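Local coordinates for protein tungsten formylmethanofuran dehydrogenase subunit E (PDB 3D00) that is of unknown exact function but binds zinc and belongs to the FmdE family, which is implicated in microbial methanogenesis, at residues Val37-Lys42 against Asp141-Arg146; Leu8-Glu13 against Gln65-Cys70. All coordinates share one frame; numbering follows the deposited sequence.

Contact 1 of 2, residues Val37-Lys42 against Asp141-Arg146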
# COMPACT_ATOMS: atom_id res chain seq x y z
N VAL A 37 5.66 12.99 -7.86
CA VAL A 37 5.78 13.22 -6.43
C VAL A 37 6.78 14.34 -6.16
O VAL A 37 6.54 15.19 -5.29
CB VAL A 37 6.19 11.93 -5.67
CG1 VAL A 37 6.59 12.22 -4.20
CG2 VAL A 37 5.08 10.92 -5.77
N ASP A 38 7.88 14.36 -6.91
CA ASP A 38 8.83 15.46 -6.84
C ASP A 38 8.20 16.83 -7.15
O ASP A 38 8.42 17.78 -6.41
CB ASP A 38 10.01 15.19 -7.78
CG ASP A 38 11.00 16.32 -7.83
OD1 ASP A 38 11.91 16.38 -6.97
OD2 ASP A 38 10.87 17.13 -8.75
N LEU A 39 7.43 16.94 -8.24
CA LEU A 39 6.76 18.22 -8.57
C LEU A 39 5.73 18.60 -7.48
O LEU A 39 5.61 19.77 -7.09
CB LEU A 39 6.09 18.10 -9.95
CG LEU A 39 5.29 19.30 -10.50
CD1 LEU A 39 6.22 20.46 -10.59
CD2 LEU A 39 4.61 19.02 -11.88
N ALA A 40 4.98 17.60 -7.01
CA ALA A 40 3.96 17.78 -5.97
C ALA A 40 4.62 18.34 -4.69
O ALA A 40 4.21 19.39 -4.19
CB ALA A 40 3.26 16.46 -5.70
N VAL A 41 5.67 17.68 -4.19
CA VAL A 41 6.36 18.13 -2.96
C VAL A 41 6.91 19.54 -3.14
O VAL A 41 6.81 20.34 -2.23
CB VAL A 41 7.52 17.17 -2.51
CG1 VAL A 41 8.42 17.84 -1.48
CG2 VAL A 41 7.00 15.85 -2.01
N LYS A 42 7.45 19.84 -4.32
CA LYS A 42 8.00 21.17 -4.62
C LYS A 42 6.96 22.28 -4.64
O LYS A 42 7.34 23.41 -4.65
CB LYS A 42 8.72 21.16 -5.98
CG LYS A 42 10.20 20.68 -5.93
CD LYS A 42 10.97 21.06 -7.23
CE LYS A 42 10.62 20.15 -8.44
NZ LYS A 42 10.39 20.91 -9.73
N ASP A 141 8.03 17.51 -17.87
CA ASP A 141 7.38 18.22 -19.01
C ASP A 141 6.02 17.62 -19.44
O ASP A 141 5.18 18.31 -20.03
CB ASP A 141 8.32 18.30 -20.22
CG ASP A 141 9.68 18.97 -19.90
OD1 ASP A 141 9.83 19.60 -18.84
OD2 ASP A 141 10.62 18.86 -20.73
N ILE A 142 5.79 16.36 -19.14
CA ILE A 142 4.52 15.72 -19.46
C ILE A 142 3.49 15.79 -18.34
O ILE A 142 2.41 15.20 -18.43
CB ILE A 142 4.76 14.28 -19.88
CG1 ILE A 142 5.55 13.52 -18.79
CG2 ILE A 142 5.53 14.27 -21.21
CD1 ILE A 142 5.42 12.00 -18.88
N LEU A 143 3.80 16.55 -17.30
CA LEU A 143 2.95 16.66 -16.11
C LEU A 143 2.16 17.97 -16.03
O LEU A 143 2.59 18.99 -16.55
CB LEU A 143 3.83 16.47 -14.88
CG LEU A 143 4.63 15.16 -14.86
CD1 LEU A 143 5.44 15.09 -13.58
CD2 LEU A 143 3.72 13.98 -14.99
N GLU A 144 0.97 17.93 -15.44
CA GLU A 144 0.22 19.14 -15.09
C GLU A 144 -0.14 19.11 -13.61
O GLU A 144 -0.29 18.06 -13.02
CB GLU A 144 -1.06 19.30 -15.93
CG GLU A 144 -1.69 20.73 -15.93
CD GLU A 144 -0.66 21.89 -16.07
OE1 GLU A 144 -0.07 22.36 -15.05
OE2 GLU A 144 -0.43 22.36 -17.22
N LEU A 145 -0.31 20.28 -13.04
CA LEU A 145 -0.50 20.47 -11.60
C LEU A 145 -1.79 21.25 -11.41
O LEU A 145 -2.09 22.14 -12.21
CB LEU A 145 0.63 21.35 -11.10
CG LEU A 145 1.71 21.04 -10.09
CD1 LEU A 145 2.54 22.35 -10.04
CD2 LEU A 145 1.13 20.72 -8.77
N ARG A 146 -2.52 20.98 -10.35
CA ARG A 146 -3.69 21.79 -10.06
C ARG A 146 -3.86 21.86 -8.56
O ARG A 146 -3.73 20.86 -7.91
CB ARG A 146 -4.92 21.15 -10.68
CG ARG A 146 -6.20 21.60 -10.07
CD ARG A 146 -7.35 21.43 -11.02
NE ARG A 146 -7.63 20.01 -11.25
CZ ARG A 146 -7.61 19.40 -12.45
NH1 ARG A 146 -7.32 20.05 -13.59
NH2 ARG A 146 -7.90 18.11 -12.50
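Leu-39 meets Leu-143 and Leu-145 where the C-terminal part of helix 28-42 lies on strand 143-149. All of the cross-segment contact is aliphatic. Leu-39 CD2 does most of the touching. It sits 4.0 Å from Leu-143 CB and equally near, at 4.0 Å, to Leu-145 CG. The two partners are reached in different ways. Leu-39 and Leu-145 come at each other tip to tip, with Leu-145 CD1 also 4.1 Å from Leu-39 CG. Leu-143 instead runs past Leu-39 in the opposite direction, alongside it. Leu-39 CG is anti to the backbone N (chi1 178°), which carries the branch away from the helix and over the strand. With an alanine at Leu-39 the CD2 contacts are lost, which is likely to leave a gap between helix and strand and to take from both strand leucines this neighbour on the helix side.

Further out, both segments rest on the same neighbour. Leu-143 touches Leu-102, Leu-145 touches Val-98 and Ala-40 touches Val-100, all on strand 96-102. Leu-143 is also covered by Phe-35 and Met-36 of helix 28-42. Glu-144 starts off away from the helix, and its OE1 accepts a hydrogen bond from Leu-145 N at 2.9 Å. The bond is nearly straight (165°). It bends the carboxylate back onto the strand's own backbone, and the donor comes from the anti side, 19° out of the carboxylate plane. On the helix, Lys-42 NZ stands 3.9 Å from Asp-38 OD2, a long salt bridge.

Leucines two apart on the strand put their side chains on the same side, toward the helix. This is helix-on-sheet packing at an outermost strand of the mixed sheet, within the alpha+beta core of the FmdE fold.

Contact 2 of 2, residues Leu8-Glu13 against Gln65-Cys70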
# COMPACT_ATOMS: atom_id res chain seq x y z
N LEU A 8 13.43 14.25 -5.74
CA LEU A 8 13.70 14.79 -4.41
C LEU A 8 15.24 14.81 -4.17
O LEU A 8 15.95 15.47 -4.92
CB LEU A 8 12.89 14.04 -3.33
CG LEU A 8 11.35 14.10 -3.41
CD1 LEU A 8 10.78 13.27 -2.34
CD2 LEU A 8 10.82 15.52 -3.28
N SER A 9 15.72 14.07 -3.16
CA SER A 9 17.15 14.01 -2.78
C SER A 9 17.96 13.03 -3.61
O SER A 9 19.19 13.01 -3.53
CB SER A 9 17.28 13.61 -1.29
OG SER A 9 17.08 12.20 -1.11
N TYR A 10 17.29 12.18 -4.39
CA TYR A 10 17.97 11.17 -5.21
C TYR A 10 18.30 11.67 -6.64
O TYR A 10 17.61 12.51 -7.21
CB TYR A 10 17.14 9.88 -5.31
CG TYR A 10 16.76 9.19 -4.02
CD1 TYR A 10 17.71 8.57 -3.22
CD2 TYR A 10 15.43 9.10 -3.63
CE1 TYR A 10 17.34 7.90 -2.06
CE2 TYR A 10 15.06 8.46 -2.47
CZ TYR A 10 16.01 7.86 -1.69
OH TYR A 10 15.59 7.21 -0.54
N SER A 11 19.38 11.14 -7.20
CA SER A 11 19.66 11.24 -8.61
C SER A 11 18.72 10.29 -9.30
O SER A 11 18.16 9.41 -8.66
CB SER A 11 21.13 10.86 -8.90
OG SER A 11 21.39 9.51 -8.54
N TYR A 12 18.52 10.45 -10.59
CA TYR A 12 17.60 9.58 -11.31
C TYR A 12 18.06 8.12 -11.21
O TYR A 12 17.25 7.21 -11.11
CB TYR A 12 17.47 10.00 -12.77
CG TYR A 12 16.35 9.32 -13.51
CD1 TYR A 12 15.05 9.70 -13.30
CD2 TYR A 12 16.61 8.29 -14.40
CE1 TYR A 12 14.03 9.06 -13.97
CE2 TYR A 12 15.60 7.65 -15.08
CZ TYR A 12 14.32 8.04 -14.86
OH TYR A 12 13.31 7.40 -15.53
N GLU A 13 19.38 7.92 -11.20
CA GLU A 13 19.95 6.59 -11.14
C GLU A 13 19.82 6.00 -9.76
O GLU A 13 19.54 4.81 -9.64
CB GLU A 13 21.42 6.60 -11.57
CG GLU A 13 21.62 6.94 -13.07
CD GLU A 13 21.78 8.42 -13.37
OE1 GLU A 13 21.45 9.29 -12.54
OE2 GLU A 13 22.24 8.73 -14.48
N GLN A 65 5.23 5.78 -1.56
CA GLN A 65 5.84 5.06 -0.44
C GLN A 65 7.32 5.15 -0.38
O GLN A 65 7.90 5.30 0.72
CB GLN A 65 5.40 3.63 -0.46
CG GLN A 65 3.94 3.53 -0.21
CD GLN A 65 3.50 2.13 0.01
OE1 GLN A 65 2.99 1.81 1.08
NE2 GLN A 65 3.66 1.29 -1.00
N LEU A 66 7.97 5.11 -1.54
CA LEU A 66 9.43 5.21 -1.60
C LEU A 66 10.00 6.59 -1.32
O LEU A 66 11.15 6.71 -0.92
CB LEU A 66 9.95 4.83 -2.99
CG LEU A 66 10.36 3.38 -3.31
CD1 LEU A 66 10.40 3.17 -4.86
CD2 LEU A 66 11.69 3.08 -2.67
N LEU A 67 9.24 7.64 -1.60
CA LEU A 67 9.75 9.01 -1.58
C LEU A 67 9.26 9.92 -0.45
O LEU A 67 9.85 10.98 -0.20
CB LEU A 67 9.38 9.68 -2.92
CG LEU A 67 10.06 9.19 -4.19
CD1 LEU A 67 9.48 9.81 -5.47
CD2 LEU A 67 11.57 9.48 -4.07
N THR A 68 8.15 9.53 0.18
CA THR A 68 7.46 10.36 1.15
C THR A 68 7.29 9.53 2.42
O THR A 68 7.54 8.34 2.38
CB THR A 68 6.04 10.76 0.67
OG1 THR A 68 5.22 9.62 0.69
CG2 THR A 68 6.02 11.33 -0.79
N PRO A 69 6.96 10.17 3.55
CA PRO A 69 6.65 9.41 4.76
C PRO A 69 5.32 8.70 4.75
O PRO A 69 5.06 7.92 5.69
CB PRO A 69 6.70 10.47 5.90
CG PRO A 69 7.10 11.72 5.31
CD PRO A 69 6.97 11.63 3.81
N CYS A 70 4.50 8.95 3.72
CA CYS A 70 3.18 8.38 3.62
C CYS A 70 3.28 6.97 3.10
O CYS A 70 3.77 6.72 1.98
CB CYS A 70 2.30 9.22 2.68
SG CYS A 70 2.34 11.01 3.02
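Leu-67, the last residue of helix 60-67, takes the side chains of Leu-8 and Tyr-10 from the N-terminal segment. The tighter part is at Leu-8. Its CD1 lies 3.3 Å from the carbonyl oxygen of Leu-67, a close van der Waals approach, and 3.9 Å from Leu-67 CB. Tyr-10 approaches the other end of the same leucine. Leu-67 holds CG beside its backbone N (chi1 -69°), which sends CD2 to the edge of the ring, in its plane. There CD2 is 3.9 Å from Tyr-10 CD2 and 4.0 Å from Tyr-10 CE2. Ser-9 OG lies over the centre of one ring face, 4.1 Å above the plane. Ile-7 and Tyr-15 also touch Leu-67.

The contact is looser toward the phenol end. Tyr-10 OH is 4.5 Å from Leu-66 O, too far for a bond.

Both chain segments change structure here. Ser-11 is the N-cap of helix 12-23, its OG bonded to Glu-14 N. After helix 60-67, Thr-68 OG1 accepts from Cys-70 N at 3.2 Å, an ST turn. The residues leading into helix 12-23 thus pack on the C-terminal end of helix 60-67, as apolar surface packing among the helices of the FmdE alpha+beta core.

How the contacts relate
Contact 1 is partly buried and joins a helix to the sheet, whereas contact 2 is a surface contact between a lead-in segment and a helix end. Both rely on leucines, but only contact 2 brings in an aromatic ring and a carbonyl oxygen. They meet on helix 28-42, whose different sides serve each. Leu-39 faces the strand, while Val-37 packs against Thr-68 and Leu-67, and Val-41 against Leu-8. Asp-38 OD1 and Leu-8 N, 2.9 Å apart, probably add a hydrogen bond between the two. Their centres are about 14 Å apart, and their segments alternate along the chain. Both lie away from the zinc site.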